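Local atomic coordinates of allergen Bos d 2 (Bos taurus, PDB entry 4WFV), a protein that probably carries pheromones or other small odorant molecules as a secreted lipocalin, and is a major allergen of cow dander. Residues I7-W16 and V90-L98; I18-I29 and G139-I149. All blocks are in the same frame, centred on the assembly; numbering follows the deposited sequence. Where two conformers were deposited one is given.

Contact 1 of 2, residues I7-W16 and V90-L98; sequences IDPSKIPGEW and VIHVSENML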
# COMPACT_ATOMS: atom_id res chain seq x y z
N ILE A 7 -5.00 10.60 13.18
CA ILE A 7 -4.87 9.17 12.89
C ILE A 7 -4.92 8.33 14.16
O ILE A 7 -4.31 8.67 15.18
CB ILE A 7 -3.57 8.87 12.11
CG1 ILE A 7 -3.73 9.34 10.66
CG2 ILE A 7 -3.23 7.38 12.17
CD1 ILE A 7 -2.63 8.90 9.74
N ASP A 8 -5.67 7.23 14.11
CA ASP A 8 -5.67 6.27 15.20
C ASP A 8 -4.81 5.10 14.76
O ASP A 8 -5.26 4.25 14.00
CB ASP A 8 -7.10 5.83 15.54
CG ASP A 8 -7.15 4.77 16.63
OD1 ASP A 8 -6.10 4.21 16.97
OD2 ASP A 8 -8.26 4.48 17.15
N PRO A 9 -3.55 5.06 15.22
CA PRO A 9 -2.65 4.00 14.75
C PRO A 9 -3.06 2.60 15.22
O PRO A 9 -2.59 1.62 14.66
CB PRO A 9 -1.29 4.42 15.32
CG PRO A 9 -1.63 5.23 16.52
CD PRO A 9 -2.88 5.98 16.16
N SER A 10 -3.95 2.51 16.20
CA SER A 10 -4.44 1.19 16.61
C SER A 10 -5.25 0.51 15.51
O SER A 10 -5.48 -0.70 15.55
CB SER A 10 -5.27 1.27 17.90
OG SER A 10 -6.58 1.75 17.65
N LYS A 11 -5.66 1.29 14.52
CA LYS A 11 -6.41 0.74 13.39
C LYS A 11 -5.50 0.20 12.28
O LYS A 11 -5.99 -0.40 11.32
CB LYS A 11 -7.38 1.78 12.82
CG LYS A 11 -8.36 2.31 13.87
CD LYS A 11 -9.36 3.29 13.30
CE LYS A 11 -10.25 3.85 14.39
NZ LYS A 11 -10.71 2.77 15.31
N ILE A 12 -4.19 0.39 12.43
CA ILE A 12 -3.25 -0.06 11.40
C ILE A 12 -3.04 -1.58 11.36
O ILE A 12 -3.07 -2.18 10.29
CB ILE A 12 -1.91 0.68 11.49
CG1 ILE A 12 -2.10 2.18 11.17
CG2 ILE A 12 -0.86 0.03 10.57
CD1 ILE A 12 -0.91 3.04 11.54
N PRO A 13 -2.81 -2.22 12.52
CA PRO A 13 -2.58 -3.66 12.51
C PRO A 13 -3.81 -4.41 12.04
O PRO A 13 -4.94 -3.94 12.24
CB PRO A 13 -2.31 -4.00 13.99
CG PRO A 13 -1.87 -2.72 14.60
CD PRO A 13 -2.63 -1.65 13.87
N GLY A 14 -3.60 -5.56 11.42
CA GLY A 14 -4.71 -6.41 11.04
C GLY A 14 -4.51 -7.15 9.74
O GLY A 14 -3.46 -7.01 9.08
N GLU A 15 -5.54 -7.91 9.35
CA GLU A 15 -5.53 -8.73 8.13
C GLU A 15 -6.13 -8.01 6.91
O GLU A 15 -7.29 -8.22 6.55
CB GLU A 15 -6.33 -10.01 8.36
CG GLU A 15 -5.92 -10.78 9.59
CD GLU A 15 -4.63 -11.53 9.40
OE1 GLU A 15 -4.34 -11.92 8.25
OE2 GLU A 15 -3.90 -11.72 10.40
N TRP A 16 -5.32 -7.22 6.24
CA TRP A 16 -5.81 -6.37 5.16
C TRP A 16 -5.72 -7.07 3.81
O TRP A 16 -4.87 -7.92 3.60
CB TRP A 16 -4.96 -5.12 5.08
CG TRP A 16 -5.07 -4.22 6.28
CD1 TRP A 16 -4.19 -4.14 7.32
CD2 TRP A 16 -6.09 -3.25 6.53
NE1 TRP A 16 -4.62 -3.20 8.23
CE2 TRP A 16 -5.78 -2.63 7.76
CE3 TRP A 16 -7.24 -2.86 5.84
CZ2 TRP A 16 -6.58 -1.63 8.31
CZ3 TRP A 16 -8.04 -1.87 6.39
CH2 TRP A 16 -7.71 -1.27 7.62
N VAL A 90 1.15 6.17 6.18
CA VAL A 90 -0.27 5.89 6.38
C VAL A 90 -1.01 7.23 6.35
O VAL A 90 -0.82 8.07 7.23
CB VAL A 90 -0.53 5.17 7.72
CG1 VAL A 90 -2.03 4.90 7.90
CG2 VAL A 90 0.25 3.87 7.77
N ILE A 91 -1.83 7.45 5.32
CA ILE A 91 -2.48 8.75 5.14
C ILE A 91 -3.97 8.71 5.46
O ILE A 91 -4.63 9.76 5.55
CB ILE A 91 -2.22 9.34 3.73
CG1 ILE A 91 -2.74 8.41 2.63
CG2 ILE A 91 -0.74 9.62 3.54
CD1 ILE A 91 -2.82 9.08 1.26
N HIS A 92 -4.50 7.52 5.67
CA HIS A 92 -5.89 7.37 6.10
C HIS A 92 -6.07 5.99 6.67
O HIS A 92 -5.56 5.03 6.13
CB HIS A 92 -6.85 7.56 4.92
CG HIS A 92 -8.30 7.45 5.29
ND1 HIS A 92 -8.98 6.25 5.26
CD2 HIS A 92 -9.18 8.38 5.71
CE1 HIS A 92 -10.23 6.46 5.65
NE2 HIS A 92 -10.38 7.74 5.92
N VAL A 93 -6.76 5.88 7.79
CA VAL A 93 -7.06 4.58 8.34
C VAL A 93 -8.33 4.62 9.18
O VAL A 93 -8.57 5.56 9.93
CB VAL A 93 -5.85 3.96 9.10
CG1 VAL A 93 -5.57 4.72 10.40
CG2 VAL A 93 -6.11 2.49 9.36
N SER A 94 -9.16 3.61 8.97
CA SER A 94 -10.43 3.48 9.67
C SER A 94 -10.60 2.01 10.00
O SER A 94 -9.70 1.20 9.77
CB SER A 94 -11.58 3.95 8.79
OG SER A 94 -11.78 3.06 7.70
N GLU A 95 -11.76 1.66 10.54
CA GLU A 95 -12.02 0.27 10.86
C GLU A 95 -11.95 -0.63 9.62
O GLU A 95 -11.53 -1.78 9.71
CB GLU A 95 -13.38 0.12 11.56
CG GLU A 95 -13.37 0.54 13.02
CD GLU A 95 -12.48 -0.34 13.87
OE1 GLU A 95 -12.32 -1.53 13.53
OE2 GLU A 95 -11.94 0.16 14.88
N ASN A 96 -12.34 -0.09 8.47
CA ASN A 96 -12.50 -0.92 7.28
C ASN A 96 -11.58 -0.62 6.10
O ASN A 96 -11.58 -1.34 5.11
CB ASN A 96 -13.95 -0.87 6.79
CG ASN A 96 -14.92 -1.46 7.79
OD1 ASN A 96 -15.89 -0.81 8.18
ND2 ASN A 96 -14.66 -2.68 8.23
N MET A 97 -10.78 0.45 6.23
CA MET A 97 -10.03 0.97 5.09
C MET A 97 -8.70 1.56 5.54
O MET A 97 -8.60 2.17 6.61
CB MET A 97 -10.89 2.05 4.43
CG MET A 97 -10.27 2.79 3.31
SD MET A 97 -11.41 4.11 2.79
CE MET A 97 -10.46 4.66 1.38
N LEU A 98 -7.66 1.37 4.72
CA LEU A 98 -6.36 1.93 5.02
C LEU A 98 -5.76 2.39 3.71
O LEU A 98 -5.79 1.66 2.72
CB LEU A 98 -5.46 0.88 5.69
CG LEU A 98 -4.11 1.36 6.28
CD1 LEU A 98 -3.59 0.37 7.33
CD2 LEU A 98 -3.07 1.58 5.19
O HOH W 1 -7.62 7.08 11.97
O HOH W 2 -8.60 -1.22 11.24
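Lys11 lies across the turn at Ser94 and Glu95. Its CB touches CG2 of Val93 at 3.8 Å, its CD rests on the backbone of Ser94, and the chain then bends at chi4 (-44°). That bend brings NZ to OE2 of Glu95 at 2.9 Å, a salt bridge from the anti side, 29° out of the carboxylate plane. Asp8 OD2 pairs more loosely with the same NZ, at 3.5 Å. Val93 CG1 meets Ile7 CG2 at 4.0 Å, and Val93 CG2 touches the carbonyl O of Lys11. Deeper in, Ile12 CD1 and Val90 CG2 meet tip to tip. Trp16 takes Leu98 CB over one face, 3.7 Å from the centroid of its six-membered ring, a CH-pi contact. NE1 of Trp16 donates to the carbonyl O of Ile12 at 2.8 Å, close to the ring plane, which helps to fix the indole. Water 1 joins Asp8 N to Val93 O. Through Ile7, Lys11, Ile12 and Trp16 the N-terminal segment packs on the hairpin of strands 85-93 and 97-105. Ile42 of strand 38-45 packs on Ile12 and Trp16, Lys119 makes a cation-pi contact with the indole, and helix 125-137 touches Ile91 and Met97.

Contact 2 of 2, residues I18-I29 and G139-I149; sequences IIYAAADNKDKI and GVPNENIENLI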
# COMPACT_ATOMS: atom_id res chain seq x y z
N ILE A 18 -5.50 -5.86 -0.33
CA ILE A 18 -5.35 -4.69 -1.19
C ILE A 18 -6.42 -4.71 -2.25
O ILE A 18 -6.62 -5.71 -2.93
CB ILE A 18 -3.94 -4.57 -1.80
CG1 ILE A 18 -3.78 -3.25 -2.56
CG2 ILE A 18 -3.61 -5.77 -2.69
CD1 ILE A 18 -2.32 -2.85 -2.72
N ILE A 19 -7.14 -3.59 -2.37
CA ILE A 19 -8.18 -3.48 -3.38
C ILE A 19 -7.65 -2.73 -4.60
O ILE A 19 -7.81 -3.20 -5.74
CB ILE A 19 -9.43 -2.76 -2.84
CG1 ILE A 19 -9.84 -3.35 -1.48
CG2 ILE A 19 -10.57 -2.83 -3.85
CD1 ILE A 19 -10.10 -4.86 -1.50
N TYR A 20 -7.00 -1.59 -4.36
CA TYR A 20 -6.51 -0.75 -5.45
C TYR A 20 -5.08 -0.32 -5.23
O TYR A 20 -4.58 -0.24 -4.10
CB TYR A 20 -7.34 0.54 -5.56
CG TYR A 20 -8.79 0.34 -5.91
CD1 TYR A 20 -9.17 -0.03 -7.19
CD2 TYR A 20 -9.79 0.55 -4.96
CE1 TYR A 20 -10.52 -0.21 -7.52
CE2 TYR A 20 -11.13 0.35 -5.27
CZ TYR A 20 -11.48 -0.01 -6.55
OH TYR A 20 -12.81 -0.20 -6.86
N ALA A 21 -4.42 0.00 -6.34
CA ALA A 21 -3.17 0.75 -6.29
C ALA A 21 -3.22 1.78 -7.40
O ALA A 21 -3.96 1.61 -8.37
CB ALA A 21 -1.96 -0.16 -6.46
N ALA A 22 -2.45 2.84 -7.25
CA ALA A 22 -2.38 3.88 -8.28
C ALA A 22 -0.99 4.46 -8.24
O ALA A 22 -0.39 4.55 -7.18
CB ALA A 22 -3.43 4.98 -8.03
N ALA A 23 -0.46 4.84 -9.40
CA ALA A 23 0.91 5.37 -9.46
C ALA A 23 1.07 6.29 -10.63
O ALA A 23 0.36 6.15 -11.62
CB ALA A 23 1.93 4.21 -9.57
N ASP A 24 2.02 7.22 -10.54
CA ASP A 24 2.29 8.07 -11.69
C ASP A 24 3.05 7.29 -12.76
O ASP A 24 2.84 7.52 -13.95
CB ASP A 24 2.94 9.41 -11.30
CG ASP A 24 4.22 9.27 -10.48
OD1 ASP A 24 4.69 8.15 -10.21
OD2 ASP A 24 4.78 10.33 -10.13
N ASN A 25 3.90 6.36 -12.34
CA ASN A 25 4.55 5.44 -13.27
C ASN A 25 3.81 4.11 -13.26
O ASN A 25 4.08 3.25 -12.42
CB ASN A 25 6.01 5.23 -12.87
CG ASN A 25 6.84 6.48 -13.03
OD1 ASN A 25 6.65 7.24 -13.97
ND2 ASN A 25 7.75 6.71 -12.10
N LYS A 26 2.87 3.96 -14.18
CA LYS A 26 1.97 2.81 -14.15
C LYS A 26 2.69 1.47 -14.22
O LYS A 26 2.24 0.49 -13.63
CB LYS A 26 0.91 2.90 -15.25
CG LYS A 26 -0.10 1.76 -15.22
CD LYS A 26 -1.26 1.98 -16.19
CE LYS A 26 -0.81 1.85 -17.63
NZ LYS A 26 -1.98 1.96 -18.56
N ASP A 27 3.82 1.43 -14.92
CA ASP A 27 4.53 0.17 -15.12
C ASP A 27 4.95 -0.48 -13.80
O ASP A 27 5.10 -1.69 -13.74
CB ASP A 27 5.75 0.35 -16.04
CG ASP A 27 6.75 1.31 -15.47
OD1 ASP A 27 6.49 2.53 -15.49
OD2 ASP A 27 7.81 0.87 -14.99
N LYS A 28 5.11 0.33 -12.75
CA LYS A 28 5.50 -0.21 -11.45
C LYS A 28 4.41 -1.06 -10.79
O LYS A 28 4.73 -1.90 -9.95
CB LYS A 28 5.89 0.91 -10.49
CG LYS A 28 7.15 1.67 -10.88
CD LYS A 28 8.38 0.79 -10.72
CE LYS A 28 9.67 1.57 -11.00
NZ LYS A 28 10.89 0.74 -10.75
N ILE A 29 3.15 -0.81 -11.14
CA ILE A 29 2.03 -1.44 -10.44
C ILE A 29 1.12 -2.33 -11.30
O ILE A 29 0.15 -2.87 -10.79
CB ILE A 29 1.15 -0.40 -9.71
CG1 ILE A 29 0.51 0.59 -10.71
CG2 ILE A 29 1.95 0.31 -8.64
CD1 ILE A 29 -0.69 1.35 -10.11
N GLY A 139 -0.72 14.14 -6.15
CA GLY A 139 -0.23 14.06 -7.51
C GLY A 139 -0.17 12.64 -8.07
O GLY A 139 0.60 12.35 -8.97
N VAL A 140 -1.02 11.77 -7.53
CA VAL A 140 -1.13 10.41 -8.06
C VAL A 140 -2.36 10.34 -8.96
O VAL A 140 -3.48 10.61 -8.53
CB VAL A 140 -1.23 9.40 -6.92
CG1 VAL A 140 -1.47 7.99 -7.46
CG2 VAL A 140 0.06 9.45 -6.09
N PRO A 141 -2.16 10.02 -10.25
CA PRO A 141 -3.27 10.10 -11.21
C PRO A 141 -4.29 8.98 -11.08
O PRO A 141 -3.95 7.80 -11.11
CB PRO A 141 -2.57 10.04 -12.57
CG PRO A 141 -1.29 9.31 -12.30
CD PRO A 141 -0.88 9.68 -10.90
N ASN A 142 -5.56 9.36 -10.95
CA ASN A 142 -6.61 8.36 -10.82
C ASN A 142 -6.80 7.54 -12.09
O ASN A 142 -7.33 6.44 -12.06
CB ASN A 142 -7.90 9.01 -10.33
CG ASN A 142 -7.82 9.37 -8.87
OD1 ASN A 142 -7.49 8.52 -8.05
ND2 ASN A 142 -8.07 10.63 -8.54
N GLU A 143 -6.34 8.08 -13.22
CA GLU A 143 -6.37 7.37 -14.48
C GLU A 143 -5.53 6.10 -14.43
O GLU A 143 -5.73 5.18 -15.23
CB GLU A 143 -5.88 8.29 -15.61
CG GLU A 143 -6.79 9.48 -15.90
CD GLU A 143 -6.55 10.69 -14.99
OE1 GLU A 143 -5.74 10.62 -14.05
OE2 GLU A 143 -7.19 11.74 -15.25
N ASN A 144 -4.59 6.06 -13.50
CA ASN A 144 -3.70 4.91 -13.37
C ASN A 144 -4.08 3.94 -12.25
O ASN A 144 -3.28 3.09 -11.87
CB ASN A 144 -2.24 5.35 -13.21
CG ASN A 144 -1.64 5.87 -14.51
OD1 ASN A 144 -2.25 5.75 -15.58
ND2 ASN A 144 -0.45 6.43 -14.43
N ILE A 145 -5.31 4.04 -11.75
CA ILE A 145 -5.75 3.09 -10.74
C ILE A 145 -5.84 1.69 -11.34
O ILE A 145 -6.32 1.51 -12.47
CB ILE A 145 -7.12 3.47 -10.15
CG1 ILE A 145 -7.00 4.70 -9.25
CG2 ILE A 145 -7.69 2.30 -9.35
CD1 ILE A 145 -8.35 5.25 -8.78
N GLU A 146 -5.34 0.71 -10.59
CA GLU A 146 -5.43 -0.72 -10.92
C GLU A 146 -6.26 -1.38 -9.82
O GLU A 146 -6.06 -1.08 -8.64
CB GLU A 146 -4.02 -1.35 -10.92
CG GLU A 146 -3.08 -0.88 -12.04
CD GLU A 146 -3.28 -1.64 -13.34
OE1 GLU A 146 -3.35 -2.89 -13.30
OE2 GLU A 146 -3.35 -1.00 -14.41
N ASN A 147 -7.19 -2.24 -10.20
CA ASN A 147 -7.87 -3.06 -9.20
C ASN A 147 -7.06 -4.33 -8.99
O ASN A 147 -7.00 -5.19 -9.86
CB ASN A 147 -9.31 -3.39 -9.61
CG ASN A 147 -10.04 -4.20 -8.54
OD1 ASN A 147 -9.51 -5.19 -8.03
ND2 ASN A 147 -11.25 -3.77 -8.18
N LEU A 148 -6.39 -4.40 -7.86
CA LEU A 148 -5.52 -5.52 -7.55
C LEU A 148 -6.25 -6.75 -7.03
O LEU A 148 -5.82 -7.87 -7.31
CB LEU A 148 -4.46 -5.10 -6.53
CG LEU A 148 -3.14 -4.60 -7.13
CD1 LEU A 148 -3.38 -3.41 -8.07
CD2 LEU A 148 -2.18 -4.20 -6.02
N ILE A 149 -7.33 -6.57 -6.29
CA ILE A 149 -7.98 -7.76 -5.74
C ILE A 149 -8.51 -8.66 -6.86
O ILE A 149 -8.52 -9.89 -6.72
CB ILE A 149 -9.02 -7.43 -4.66
CG1 ILE A 149 -9.53 -8.74 -4.05
CG2 ILE A 149 -10.18 -6.62 -5.23
CD1 ILE A 149 -10.25 -8.56 -2.74
O HOH W 3 -12.99 -1.62 -9.45
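The carbonyl O of Ile19 is gripped by two backbone N-H groups. Leu148 N donates at 2.8 Å from above the carbonyl plane, and Ile149 N adds a weak bond at 3.4 Å. Ala21 and Glu146 form an antiparallel hydrogen-bonded pair. Glu146 N reaches Ala21 O at 2.8 Å and is nearly straight (172° at the hydrogen), while Ala21 N donates back to Glu146 O. Past the paired residues, Asn144 ND2 donates a hydrogen bond to Ala23 O at 2.9 Å, with that oxygen in its amide plane. On the face of Tyr20 and Asn147, Tyr20 CD1 touches Ile145 CG2 at 3.5 Å. Ala22 CB fits between Val140 CG1 and Ile145 CG1. CG of Asn147, anti to the backbone N (chi1 -178°), carries ND2 close to CE1 of Tyr20, with ring and amide planes 70° apart. Water 3 bridges Tyr20 OH to that ND2. Beside Ala21, Leu148 CD2 meets Ile18 CD1 at 3.6 Å, and Leu148 CD1 lies by Ala21 CB. Glu146 OE1 is salt-bridged to Arg36, and Asn147 OD1 accepts from Lys150 N. The short strand 146-147 follows helix 125-137 and pairs with the first barrel strand, as is characteristic of the lipocalin fold.

Contact 1 and contact 2 use adjoining parts of the N-terminal chain, and their centres lie about 20 Å apart on opposite sides of the chain's centre. Both are partly buried and both reach the same sheet. Contact 1 joins a loop to a hairpin. Apart from bridging water, it depends on side chains, with a salt-bridge network at the surface and aliphatic and indole packing below. Contact 2 joins strand to strand. Its backbone hydrogen bonds carry the register; alanines, branched aliphatics and Tyr20 pack around them, and Asn144 adds a side-chain bond. It also buries more surface, 895 Å² against 561 Å². Helix 125-137 borders both, touching Ile91 in one and Tyr20 in the other.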